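Local coordinates for protein endo-1,4-b-d-mannanase (Trichoderma reesei, PDB 1QNR) that probably hydrolyses internal beta-1,4-mannosidic linkages of mannans, as a fungal beta-mannanase of glycoside hydrolase family 5, at residues C29-N34 with G68-Q73. Sequence-based numbering, arbitrary orientation.
Sequences CSFLTN and GQIWFQ
Phe31 and Ile70 mark the nearest approach of the two backbones, 6.7 Å between their CA atoms. Residues 29-31 end a 3-10 segment and 32-34 continue as loop toward helix 35-47, whereas 68-73 is an irregular, largely extended connection leading into strand 73-74. The main chains stay too far apart to pair, and side chains bridge the gap. Phe31 turns its edge to the face of Phe72 in an offset edge-to-face pair, with planes at 62° and ring centroids 5.8 Å apart; the closest atoms are Phe31 CE1 and Phe72 CE2, at 3.9 Å. Phe72 CZ also lies 3.8 Å from Ser30 O, which approaches the ring edge near its plane and accepts a hydrogen bond from Thr91 OG1. Two residues before Phe72, Ile70 faces Phe31 and Thr33. Its CG1 branch, anti to the carbonyl carbon (chi1 -60°), extends beside Thr33, so that Ile70 CD1 meets Thr33 CG2 at 3.5 Å. Ile70 CG2 lies obliquely to the Phe31 ring, 4.4 Å from Phe31 CD1. Thr91 of helix 90-102 touches both Ile70 and Phe72. The contact, mainly apolar and probably held by dispersion, with an electrostatic term likely in the ring pair, joins the loop after TIM-barrel strand 21-25 to the one linking strands 60-61 and 73-74 of a small mixed sheet, grading from buried Phe72 to solvent-exposed Thr33.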
loop_
_atom_site.group_PDB
_atom_site.type_symbol
_atom_site.label_atom_id
_atom_site.label_comp_id
_atom_site.label_asym_id
_atom_site.label_seq_id
_atom_site.Cartn_x
_atom_site.Cartn_y
_atom_site.Cartn_z
ATOM N N CYS A 29 -12.102 -1.563 -0.034
ATOM C CA CYS A 29 -12.909 -0.354 0.135
ATOM C C CYS A 29 -13.139 0.378 -1.195
ATOM O O CYS A 29 -14.200 0.951 -1.526
ATOM C CB CYS A 29 -12.102 0.585 1.130
ATOM S SG CYS A 29 -12.343 0.223 2.962
ATOM N N SER A 30 -12.096 0.297 -2.088
ATOM C CA SER A 30 -12.181 0.961 -3.414
ATOM C C SER A 30 -13.216 0.395 -4.368
ATOM O O SER A 30 -13.490 1.070 -5.381
ATOM C CB SER A 30 -10.801 0.729 -4.188
ATOM O OG SER A 30 -9.798 1.305 -3.329
ATOM N N PHE A 31 -13.750 -0.808 -4.092
ATOM C CA PHE A 31 -14.665 -1.450 -5.055
ATOM C C PHE A 31 -16.090 -1.526 -4.484
ATOM O O PHE A 31 -16.966 -2.169 -5.086
ATOM C CB PHE A 31 -14.118 -2.882 -5.368
ATOM C CG PHE A 31 -12.646 -2.920 -5.761
ATOM C CD1 PHE A 31 -12.124 -1.920 -6.610
ATOM C CD2 PHE A 31 -11.855 -4.006 -5.385
ATOM C CE1 PHE A 31 -10.739 -1.995 -6.963
ATOM C CE2 PHE A 31 -10.535 -4.094 -5.801
ATOM C CZ PHE A 31 -9.950 -3.065 -6.542
ATOM N N LEU A 32 -16.331 -0.914 -3.347
ATOM C CA LEU A 32 -17.710 -0.857 -2.785
ATOM C C LEU A 32 -18.582 0.035 -3.680
ATOM O O LEU A 32 -18.226 1.197 -3.945
ATOM C CB LEU A 32 -17.638 -0.299 -1.353
ATOM C CG LEU A 32 -16.931 -1.196 -0.349
ATOM C CD1 LEU A 32 -16.733 -0.447 0.989
ATOM C CD2 LEU A 32 -17.640 -2.533 -0.066
ATOM N N THR A 33 -19.803 -0.407 -4.006
ATOM C CA THR A 33 -20.662 0.416 -4.874
ATOM C C THR A 33 -21.750 1.143 -4.089
ATOM O O THR A 33 -22.344 2.115 -4.611
ATOM C CB THR A 33 -21.392 -0.395 -5.953
ATOM O OG1 THR A 33 -22.192 -1.432 -5.380
ATOM C CG2 THR A 33 -20.378 -0.907 -6.979
ATOM N N ASN A 34 -22.030 0.740 -2.851
ATOM C CA ASN A 34 -23.013 1.447 -2.044
ATOM C C ASN A 34 -22.260 2.471 -1.174
ATOM O O ASN A 34 -21.453 2.045 -0.308
ATOM C CB ASN A 34 -23.761 0.371 -1.226
ATOM C CG ASN A 34 -24.871 1.011 -0.425
ATOM O OD1 ASN A 34 -24.988 2.219 -0.283
ATOM N ND2 ASN A 34 -25.794 0.177 0.058
ATOM N N GLY A 68 -22.553 -3.821 -14.802
ATOM C CA GLY A 68 -22.692 -3.428 -13.415
ATOM C C GLY A 68 -21.430 -3.669 -12.578
ATOM O O GLY A 68 -21.209 -3.066 -11.499
ATOM N N GLN A 69 -20.552 -4.531 -13.058
ATOM C CA GLN A 69 -19.312 -4.884 -12.374
ATOM C C GLN A 69 -18.271 -3.743 -12.446
ATOM O O GLN A 69 -18.248 -3.070 -13.499
ATOM C CB GLN A 69 -18.746 -6.151 -13.036
ATOM C CG GLN A 69 -19.737 -7.320 -12.852
ATOM C CD GLN A 69 -19.652 -7.714 -11.401
ATOM O OE1 GLN A 69 -18.543 -7.817 -10.876
ATOM N NE2 GLN A 69 -20.780 -7.867 -10.739
ATOM N N ILE A 70 -17.507 -3.556 -11.406
ATOM C CA ILE A 70 -16.506 -2.461 -11.400
ATOM C C ILE A 70 -15.265 -2.860 -12.207
ATOM O O ILE A 70 -14.767 -4.010 -12.133
ATOM C CB ILE A 70 -16.093 -2.196 -9.931
ATOM C CG1 ILE A 70 -17.312 -1.789 -9.072
ATOM C CG2 ILE A 70 -15.020 -1.099 -9.837
ATOM C CD1 ILE A 70 -18.147 -0.731 -9.703
ATOM N N TRP A 71 -14.750 -1.883 -12.960
ATOM C CA TRP A 71 -13.457 -1.988 -13.642
ATOM C C TRP A 71 -12.844 -0.602 -13.814
ATOM O O TRP A 71 -13.635 0.328 -14.103
ATOM C CB TRP A 71 -13.582 -2.743 -15.011
ATOM C CG TRP A 71 -14.475 -2.086 -16.025
ATOM C CD1 TRP A 71 -15.854 -2.086 -15.990
ATOM C CD2 TRP A 71 -14.099 -1.371 -17.212
ATOM N NE1 TRP A 71 -16.328 -1.425 -17.108
ATOM C CE2 TRP A 71 -15.285 -0.942 -17.869
ATOM C CE3 TRP A 71 -12.842 -0.996 -17.766
ATOM C CZ2 TRP A 71 -15.221 -0.213 -19.051
ATOM C CZ3 TRP A 71 -12.780 -0.257 -18.956
ATOM C CH2 TRP A 71 -13.981 0.120 -19.588
ATOM N N PHE A 72 -11.501 -0.440 -13.592
ATOM C CA PHE A 72 -10.922 0.902 -13.756
ATOM C C PHE A 72 -10.210 0.997 -15.126
ATOM O O PHE A 72 -10.123 2.129 -15.642
ATOM C CB PHE A 72 -9.947 1.215 -12.631
ATOM C CG PHE A 72 -10.557 1.329 -11.208
ATOM C CD1 PHE A 72 -11.935 1.446 -11.003
ATOM C CD2 PHE A 72 -9.718 1.348 -10.100
ATOM C CE1 PHE A 72 -12.436 1.549 -9.684
ATOM C CE2 PHE A 72 -10.200 1.453 -8.787
ATOM C CZ PHE A 72 -11.576 1.560 -8.612
ATOM N N GLN A 73 -9.665 -0.076 -15.687
ATOM C CA GLN A 73 -8.928 0.026 -16.971
ATOM C C GLN A 73 -9.034 -1.307 -17.725
ATOM O O GLN A 73 -8.860 -2.380 -17.090
ATOM C CB GLN A 73 -7.444 0.367 -16.616
ATOM C CG GLN A 73 -6.557 0.472 -17.887
ATOM C CD GLN A 73 -5.161 0.930 -17.602
ATOM O OE1 GLN A 73 -4.556 1.806 -18.265
ATOM N NE2 GLN A 73 -4.440 0.332 -16.594
#